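Local coordinates for RagA protein (PDB 6SLN), which is a TonB-dependent outer-membrane receptor of Porphyromonas gingivalis that probably imports nutrient peptides into the periplasm, at residues A[114-119]-A[334-339]; A[226-231]-A[309-314]; A[137-142]-A[374-379]. One frame throughout, in Å; residues are numbered along the deposited sequence.

Interaction 1. Residues A[114-119]-A[334-339]; sequences PVANIM and FDQEGM
Val115 and Ala116 of the plug meet Phe334 and Gln336 on the barrel wall, part of the plug-barrel interface of a TonB-dependent receptor. Residues 114-119 run through a plug loop without regular structure. Across from them, 334-337 is the end of strand 325-337, whose alternate residues Phe334 and Gln336 both point at the plug. The contact is well buried.

Gln336 reaches across with a stretched chain: CG lies anti to the backbone N (chi1 180°) and the chain stays extended beyond it, carrying the amide straight out from the strand to the loop. Its OE1 accepts from Ala116 N at 3.1 Å, with an N-H...O angle of 148° and the donor tilted 20° from the carbonyl plane. That gives a backbone N-H inside the barrel a partner from the wall. The chains of Val115 and Gln336 pass at a slant, with the CG1 branch of the valine alongside the amide. On the way, CD of Gln336 comes within 3.7 Å of Pro114 O.

Phe334 lies two residues earlier on the same side of the strand. Its ring tip, CZ, reaches the peptide between Val115 and Ala116 obliquely, 3.5 Å from Val115 C. Pro114 C sits at the ring edge, as does OE1 of Gln336, so ring and amide cover the same short piece of plug backbone together. Pro114 and Val115 also touch Gln988 on strand 986-996. The apolar part of the contact ends at the methyl of Ala116, where CB lies 4.0 Å from CE1 of Phe334.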
loop_
_atom_site.group_PDB
_atom_site.type_symbol
_atom_site.label_atom_id
_atom_site.label_comp_id
_atom_site.label_asym_id
_atom_site.label_seq_id
_atom_site.Cartn_x
_atom_site.Cartn_y
_atom_site.Cartn_z
ATOM N N PRO A 114 -2.459 -4.713 -35.215
ATOM C CA PRO A 114 -2.413 -3.431 -34.507
ATOM C C PRO A 114 -3.297 -3.372 -33.277
ATOM O O PRO A 114 -3.711 -2.275 -32.886
ATOM C CB PRO A 114 -2.885 -2.436 -35.572
ATOM C CG PRO A 114 -3.810 -3.236 -36.443
ATOM C CD PRO A 114 -3.324 -4.668 -36.409
ATOM N N VAL A 115 -3.599 -4.515 -32.658
ATOM C CA VAL A 115 -4.222 -4.504 -31.340
ATOM C C VAL A 115 -3.506 -5.496 -30.430
ATOM O O VAL A 115 -2.908 -6.475 -30.890
ATOM C CB VAL A 115 -5.731 -4.816 -31.391
ATOM C CG1 VAL A 115 -6.523 -3.570 -31.787
ATOM C CG2 VAL A 115 -6.005 -5.978 -32.324
ATOM N N ALA A 116 -3.563 -5.225 -29.121
ATOM C CA ALA A 116 -2.976 -6.129 -28.141
ATOM C C ALA A 116 -3.808 -7.380 -27.943
ATOM O O ALA A 116 -3.291 -8.381 -27.440
ATOM C CB ALA A 116 -2.820 -5.431 -26.795
ATOM N N ASN A 117 -5.083 -7.337 -28.323
ATOM C CA ASN A 117 -6.041 -8.407 -28.056
ATOM C C ASN A 117 -5.886 -9.460 -29.147
ATOM O O ASN A 117 -6.519 -9.393 -30.199
ATOM C CB ASN A 117 -7.446 -7.818 -27.978
ATOM C CG ASN A 117 -8.524 -8.867 -27.966
ATOM O OD1 ASN A 117 -9.595 -8.656 -28.518
ATOM N ND2 ASN A 117 -8.256 -10.000 -27.330
ATOM N N ILE A 118 -5.028 -10.452 -28.882
ATOM C CA ILE A 118 -4.618 -11.442 -29.882
ATOM C C ILE A 118 -5.777 -12.334 -30.317
ATOM O O ILE A 118 -5.843 -12.740 -31.484
ATOM C CB ILE A 118 -3.450 -12.286 -29.335
ATOM C CG1 ILE A 118 -3.076 -13.412 -30.304
ATOM C CG2 ILE A 118 -3.816 -12.868 -27.998
ATOM C CD1 ILE A 118 -2.322 -12.941 -31.544
ATOM N N MET A 119 -6.703 -12.663 -29.408
ATOM C CA MET A 119 -7.787 -13.578 -29.769
ATOM C C MET A 119 -8.655 -12.995 -30.876
ATOM O O MET A 119 -9.230 -13.746 -31.686
ATOM C CB MET A 119 -8.631 -13.914 -28.535
ATOM C CG MET A 119 -7.993 -14.980 -27.615
ATOM S SD MET A 119 -7.592 -16.490 -28.526
ATOM C CE MET A 119 -5.820 -16.412 -28.663
ATOM N N PHE A 334 5.362 -2.071 -28.313
ATOM C CA PHE A 334 4.011 -1.980 -28.849
ATOM C C PHE A 334 3.268 -0.905 -28.084
ATOM O O PHE A 334 3.295 -0.895 -26.851
ATOM C CB PHE A 334 3.282 -3.322 -28.748
ATOM C CG PHE A 334 1.850 -3.283 -29.203
ATOM C CD1 PHE A 334 0.830 -2.934 -28.323
ATOM C CD2 PHE A 334 1.513 -3.631 -30.506
ATOM C CE1 PHE A 334 -0.477 -2.905 -28.732
ATOM C CE2 PHE A 334 0.190 -3.608 -30.927
ATOM C CZ PHE A 334 -0.802 -3.241 -30.036
ATOM N N ASP A 335 2.623 0.000 -28.813
ATOM C CA ASP A 335 1.772 1.005 -28.197
ATOM C C ASP A 335 0.523 1.146 -29.040
ATOM O O ASP A 335 0.616 1.412 -30.240
ATOM C CB ASP A 335 2.488 2.344 -28.062
ATOM C CG ASP A 335 1.740 3.306 -27.173
ATOM O OD1 ASP A 335 0.597 2.987 -26.789
ATOM O OD2 ASP A 335 2.295 4.377 -26.849
ATOM N N GLN A 336 -0.636 0.958 -28.418
ATOM C CA GLN A 336 -1.920 1.152 -29.079
ATOM C C GLN A 336 -2.697 2.188 -28.288
ATOM O O GLN A 336 -3.107 1.924 -27.154
ATOM C CB GLN A 336 -2.691 -0.159 -29.177
ATOM C CG GLN A 336 -4.046 -0.027 -29.852
ATOM C CD GLN A 336 -4.936 -1.213 -29.584
ATOM O OE1 GLN A 336 -4.470 -2.266 -29.150
ATOM N NE2 GLN A 336 -6.224 -1.048 -29.815
ATOM N N GLU A 337 -2.894 3.361 -28.878
ATOM C CA GLU A 337 -3.607 4.438 -28.205
ATOM C C GLU A 337 -5.107 4.277 -28.381
ATOM O O GLU A 337 -5.584 3.855 -29.443
ATOM C CB GLU A 337 -3.159 5.800 -28.740
ATOM C CG GLU A 337 -1.920 6.360 -28.058
ATOM C CD GLU A 337 -1.938 6.120 -26.545
ATOM O OE1 GLU A 337 -0.882 5.706 -26.005
ATOM O OE2 GLU A 337 -3.005 6.341 -25.901
ATOM N N GLY A 338 -5.851 4.598 -27.325
ATOM C CA GLY A 338 -7.300 4.488 -27.392
ATOM C C GLY A 338 -7.899 5.605 -28.226
ATOM O O GLY A 338 -7.484 6.759 -28.146
ATOM N N MET A 339 -8.896 5.259 -29.033
ATOM C CA MET A 339 -9.465 6.288 -29.895
ATOM C C MET A 339 -10.513 7.138 -29.187
ATOM O O MET A 339 -10.734 8.281 -29.591
ATOM C CB MET A 339 -10.055 5.674 -31.155
ATOM C CG MET A 339 -10.955 4.521 -30.909
ATOM S SD MET A 339 -11.911 4.314 -32.394
ATOM C CE MET A 339 -13.363 5.232 -31.923
#

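Interaction 2. Residues A[226-231]-A[309-314]; sequences GISQIL and APTSQG
Gly226, Ile227 and Ser228 pair antiparallel with Thr311, Pro310 and Ala309, in that order, joining strand 218-230 to strand 309-322 in the barrel wall. The two hydrogen-bonded pairs lie on either side of the Ile227-Pro310 pair, which is non-hydrogen-bonded. Gly226 N gives to Thr311 O at 2.8 Å, and Thr311 N returns a bond to Gly226 O at 2.7 Å. At the other end Ser228 N meets Ala309 O, while Ala309 N reaches Ser228 O at 3.1 Å.

Ser228 shows what the side chains add. Its CB stands 3.7 Å from Ala309 O. From there a chi1 of -70° turns OG to the side of the backbone N, opposite the carbonyl carbon, and leads it towards Thr311 on the same face of the sheet; its nearest atom across the contact is Thr311 OG1 at 3.7 Å, which is too far for a hydrogen bond. The same side chain also touches Gln988 on strand 986-996.

The join is therefore essentially a main-chain ladder. Pro310 has no N-H to give, but its place in the non-hydrogen-bonded pair asks none of it towards Ile227, and the ladder passes it unbroken.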
loop_
_atom_site.group_PDB
_atom_site.type_symbol
_atom_site.label_atom_id
_atom_site.label_comp_id
_atom_site.label_asym_id
_atom_site.label_seq_id
_atom_site.Cartn_x
_atom_site.Cartn_y
_atom_site.Cartn_z
ATOM N N GLY A 226 0.560 3.060 -37.511
ATOM C CA GLY A 226 -0.775 3.187 -38.049
ATOM C C GLY A 226 -1.650 3.983 -37.113
ATOM O O GLY A 226 -1.227 4.391 -36.029
ATOM N N ILE A 227 -2.899 4.185 -37.547
ATOM C CA ILE A 227 -3.867 4.975 -36.799
ATOM C C ILE A 227 -5.132 4.158 -36.577
ATOM O O ILE A 227 -5.425 3.212 -37.309
ATOM C CB ILE A 227 -4.216 6.293 -37.512
ATOM C CG1 ILE A 227 -4.563 6.020 -38.965
ATOM C CG2 ILE A 227 -3.059 7.240 -37.447
ATOM C CD1 ILE A 227 -5.557 6.970 -39.505
ATOM N N SER A 228 -5.890 4.556 -35.556
ATOM C CA SER A 228 -7.161 3.940 -35.204
ATOM C C SER A 228 -8.279 4.976 -35.285
ATOM O O SER A 228 -8.164 6.062 -34.708
ATOM C CB SER A 228 -7.101 3.342 -33.795
ATOM O OG SER A 228 -6.259 2.201 -33.754
ATOM N N GLN A 229 -9.362 4.637 -35.989
ATOM C CA GLN A 229 -10.541 5.485 -36.064
ATOM C C GLN A 229 -11.792 4.718 -35.648
ATOM O O GLN A 229 -11.831 3.486 -35.691
ATOM C CB GLN A 229 -10.734 6.021 -37.471
ATOM C CG GLN A 229 -9.466 6.439 -38.131
ATOM C CD GLN A 229 -9.706 6.834 -39.561
ATOM O OE1 GLN A 229 -10.765 6.547 -40.122
ATOM N NE2 GLN A 229 -8.732 7.500 -40.165
ATOM N N ILE A 230 -12.823 5.467 -35.244
ATOM C CA ILE A 230 -14.125 4.876 -34.927
ATOM C C ILE A 230 -14.753 4.357 -36.221
ATOM O O ILE A 230 -14.761 5.050 -37.245
ATOM C CB ILE A 230 -15.006 5.909 -34.197
ATOM C CG1 ILE A 230 -16.263 5.289 -33.605
ATOM C CG2 ILE A 230 -15.433 7.007 -35.105
ATOM C CD1 ILE A 230 -17.187 6.343 -32.997
ATOM N N LEU A 231 -15.214 3.100 -36.210
ATOM C CA LEU A 231 -15.390 2.414 -37.491
ATOM C C LEU A 231 -16.734 2.668 -38.156
ATOM O O LEU A 231 -16.905 2.286 -39.317
ATOM C CB LEU A 231 -15.186 0.892 -37.356
ATOM C CG LEU A 231 -15.793 -0.083 -36.330
ATOM C CD1 LEU A 231 -17.326 -0.110 -36.238
ATOM C CD2 LEU A 231 -15.283 -1.464 -36.689
ATOM N N ALA A 309 -6.226 7.869 -33.187
ATOM C CA ALA A 309 -5.161 7.540 -32.257
ATOM C C ALA A 309 -4.096 6.715 -32.963
ATOM O O ALA A 309 -4.413 5.914 -33.845
ATOM C CB ALA A 309 -5.706 6.773 -31.054
ATOM N N PRO A 310 -2.828 6.902 -32.616
ATOM C CA PRO A 310 -1.763 6.143 -33.277
ATOM C C PRO A 310 -1.471 4.816 -32.588
ATOM O O PRO A 310 -1.664 4.643 -31.382
ATOM C CB PRO A 310 -0.569 7.100 -33.183
ATOM C CG PRO A 310 -0.825 7.865 -31.909
ATOM C CD PRO A 310 -2.311 7.936 -31.701
ATOM N N THR A 311 -1.017 3.855 -33.395
ATOM C CA THR A 311 -0.584 2.547 -32.914
ATOM C C THR A 311 0.744 2.219 -33.583
ATOM O O THR A 311 0.833 2.223 -34.815
ATOM C CB THR A 311 -1.617 1.455 -33.226
ATOM O OG1 THR A 311 -2.845 1.728 -32.534
ATOM C CG2 THR A 311 -1.083 0.075 -32.819
ATOM N N SER A 312 1.769 1.931 -32.779
ATOM C CA SER A 312 3.128 1.747 -33.275
ATOM C C SER A 312 3.771 0.537 -32.604
ATOM O O SER A 312 3.551 0.301 -31.410
ATOM C CB SER A 312 3.962 2.992 -32.989
ATOM O OG SER A 312 3.827 3.348 -31.615
ATOM N N GLN A 313 4.576 -0.220 -33.360
ATOM C CA GLN A 313 5.245 -1.381 -32.784
ATOM C C GLN A 313 6.525 -1.715 -33.546
ATOM O O GLN A 313 6.575 -1.632 -34.780
ATOM C CB GLN A 313 4.310 -2.606 -32.736
ATOM C CG GLN A 313 4.080 -3.354 -34.059
ATOM C CD GLN A 313 2.984 -4.423 -33.952
ATOM O OE1 GLN A 313 3.269 -5.614 -33.802
ATOM N NE2 GLN A 313 1.723 -3.993 -34.024
ATOM N N GLY A 314 7.557 -2.090 -32.786
ATOM C CA GLY A 314 8.818 -2.543 -33.327
ATOM C C GLY A 314 9.172 -3.924 -32.796
ATOM O O GLY A 314 8.444 -4.515 -31.999
#

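Interaction 3. Residues A[137-142]-A[374-379]; sequences DPTAVA and ANRRSA
Asp137 and Thr139, first and third residues of a tight turn in the plug, grip Ser378 and Ala379, just past the end of barrel strand 363-377. Residues 137-140 form a type I beta turn, closed by Ala140 N on Asp137 O at 2.8 Å, and overlaid on it is an Asx turn.

The hydrogen bonds divide the work of the Asp137 carboxylate between its two oxygens. OD1 serves the plug itself: it takes Thr139 N at 2.8 Å, nearly head-on along its C-O bond, and it also takes the Thr139 hydroxyl, which arrives from above the carboxylate plane, 38° out of it. OD2 serves the barrel, accepting from Ala379 N at 2.9 Å with an N-H...O angle of 160°; the CB of Ala379 is a plain van der Waals neighbour of the same oxygen. Because CG is anti to the backbone N (chi1 -175°), the carboxylate can bridge the turn and the residues after the strand, while the two OD1 bonds restrict its rotation. These buried oxygens thus hold three donors. Ser378 OG also lies beside Thr139 OG1 and probably bonds to it, although the modelled separation is too short to be trusted.

Apolar contact comes from the other branch of Thr139. Its CG2 meets the aliphatic start of Arg376, 3.8 Å from CG, the two side chains crossing at a slant.

Around this, strand 345-360 supplies Phe346, which touches both Thr139 and Arg376. Pro138 rests on Ala344 just before that strand. The long chain of Arg376, extended from CG to NE, continues beyond the turn to Asp170 and Ala173 of helix 169-173, so the end of strand 363-377 borders two separate parts of the plug.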
loop_
_atom_site.group_PDB
_atom_site.type_symbol
_atom_site.label_atom_id
_atom_site.label_comp_id
_atom_site.label_asym_id
_atom_site.label_seq_id
_atom_site.Cartn_x
_atom_site.Cartn_y
_atom_site.Cartn_z
ATOM N N ASP A 137 -11.859 -0.584 -26.631
ATOM C CA ASP A 137 -10.852 -0.174 -25.673
ATOM C C ASP A 137 -9.572 -1.001 -25.865
ATOM O O ASP A 137 -9.641 -2.236 -25.906
ATOM C CB ASP A 137 -11.429 -0.358 -24.274
ATOM C CG ASP A 137 -10.516 0.136 -23.196
ATOM O OD1 ASP A 137 -9.363 -0.377 -23.109
ATOM O OD2 ASP A 137 -10.979 1.006 -22.415
ATOM N N PRO A 138 -8.404 -0.364 -25.988
ATOM C CA PRO A 138 -7.181 -1.133 -26.288
ATOM C C PRO A 138 -6.869 -2.202 -25.263
ATOM O O PRO A 138 -6.155 -3.155 -25.591
ATOM C CB PRO A 138 -6.079 -0.064 -26.321
ATOM C CG PRO A 138 -6.783 1.220 -26.414
ATOM C CD PRO A 138 -8.125 1.061 -25.777
ATOM N N THR A 139 -7.375 -2.080 -24.035
ATOM C CA THR A 139 -7.165 -3.099 -23.018
ATOM C C THR A 139 -8.321 -4.080 -22.937
ATOM O O THR A 139 -8.463 -4.783 -21.933
ATOM C CB THR A 139 -6.939 -2.471 -21.641
ATOM O OG1 THR A 139 -8.101 -1.733 -21.257
ATOM C CG2 THR A 139 -5.751 -1.547 -21.668
ATOM N N ALA A 140 -9.160 -4.135 -23.961
ATOM C CA ALA A 140 -10.260 -5.084 -23.949
ATOM C C ALA A 140 -9.774 -6.460 -24.388
ATOM O O ALA A 140 -8.976 -6.591 -25.327
ATOM C CB ALA A 140 -11.398 -4.613 -24.851
ATOM N N VAL A 141 -10.268 -7.485 -23.695
ATOM C CA VAL A 141 -9.950 -8.882 -23.972
ATOM C C VAL A 141 -11.147 -9.542 -24.656
ATOM O O VAL A 141 -12.292 -9.356 -24.227
ATOM C CB VAL A 141 -9.585 -9.613 -22.674
ATOM C CG1 VAL A 141 -8.824 -10.819 -22.990
ATOM C CG2 VAL A 141 -8.777 -8.704 -21.795
ATOM N N ALA A 142 -10.889 -10.301 -25.721
ATOM C CA ALA A 142 -11.962 -10.989 -26.435
ATOM C C ALA A 142 -12.547 -12.119 -25.602
ATOM O O ALA A 142 -11.860 -12.744 -24.790
ATOM C CB ALA A 142 -11.463 -11.574 -27.754
ATOM N N ALA A 374 4.591 -3.353 -18.947
ATOM C CA ALA A 374 3.323 -3.119 -19.608
ATOM C C ALA A 374 2.595 -1.964 -18.939
ATOM O O ALA A 374 2.643 -1.816 -17.714
ATOM C CB ALA A 374 2.462 -4.393 -19.594
ATOM N N ASN A 375 1.923 -1.144 -19.756
ATOM C CA ASN A 375 1.125 -0.013 -19.286
ATOM C C ASN A 375 -0.299 -0.196 -19.802
ATOM O O ASN A 375 -0.535 -0.169 -21.017
ATOM C CB ASN A 375 1.725 1.311 -19.752
ATOM C CG ASN A 375 3.175 1.484 -19.313
ATOM O OD1 ASN A 375 3.489 1.381 -18.126
ATOM N ND2 ASN A 375 4.064 1.749 -20.270
ATOM N N ARG A 376 -1.235 -0.415 -18.883
ATOM C CA ARG A 376 -2.647 -0.599 -19.191
ATOM C C ARG A 376 -3.410 0.590 -18.646
ATOM O O ARG A 376 -3.258 0.929 -17.466
ATOM C CB ARG A 376 -3.218 -1.870 -18.551
ATOM C CG ARG A 376 -3.174 -3.114 -19.387
ATOM C CD ARG A 376 -3.922 -4.251 -18.693
ATOM N NE ARG A 376 -3.629 -5.531 -19.341
ATOM C CZ ARG A 376 -2.515 -6.241 -19.144
ATOM N NH1 ARG A 376 -1.577 -5.813 -18.300
ATOM N NH2 ARG A 376 -2.335 -7.386 -19.787
ATOM N N ARG A 377 -4.222 1.217 -19.498
ATOM C CA ARG A 377 -5.266 2.114 -19.045
ATOM C C ARG A 377 -6.552 1.804 -19.793
ATOM O O ARG A 377 -6.540 1.418 -20.967
ATOM C CB ARG A 377 -4.926 3.604 -19.231
ATOM C CG ARG A 377 -5.541 4.430 -18.104
ATOM C CD ARG A 377 -5.883 5.859 -18.459
ATOM N NE ARG A 377 -4.703 6.682 -18.695
ATOM C CZ ARG A 377 -4.566 7.936 -18.266
ATOM N NH1 ARG A 377 -5.529 8.526 -17.548
ATOM N NH2 ARG A 377 -3.456 8.604 -18.554
ATOM N N SER A 378 -7.664 2.007 -19.096
ATOM C CA SER A 378 -8.988 1.716 -19.611
ATOM C C SER A 378 -9.883 2.915 -19.412
ATOM O O SER A 378 -9.768 3.639 -18.414
ATOM C CB SER A 378 -9.586 0.518 -18.920
ATOM O OG SER A 378 -8.756 -0.586 -19.194
ATOM N N ALA A 379 -10.748 3.132 -20.390
ATOM C CA ALA A 379 -11.754 4.173 -20.305
ATOM C C ALA A 379 -12.928 3.570 -19.550
ATOM O O ALA A 379 -13.544 2.602 -20.011
ATOM C CB ALA A 379 -12.144 4.655 -21.699
#

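From the N terminus, the chain first passes the two plug loops, 114-119 and then 137-142, and later builds the barrel wall. Interaction 1 closes a loop of 214 residues when strand 325-337 returns to the first plug loop. Interaction 3 closes one of 231 residues at the end of strand 363-377, and because its segments alternate with those of interaction 1, the two loops cross. Interaction 2 falls within both, closing a shorter excursion, about half helical and without strands, between strands 218-230 and 309-322. Interactions 1 and 2 share neighbouring strands, with probable hydrogen bonds from Asp335 N to Ser312 O and Glu337 N to Pro310 O. Pro138 packs on Gly338 and Gln336, joining interactions 1 and 3.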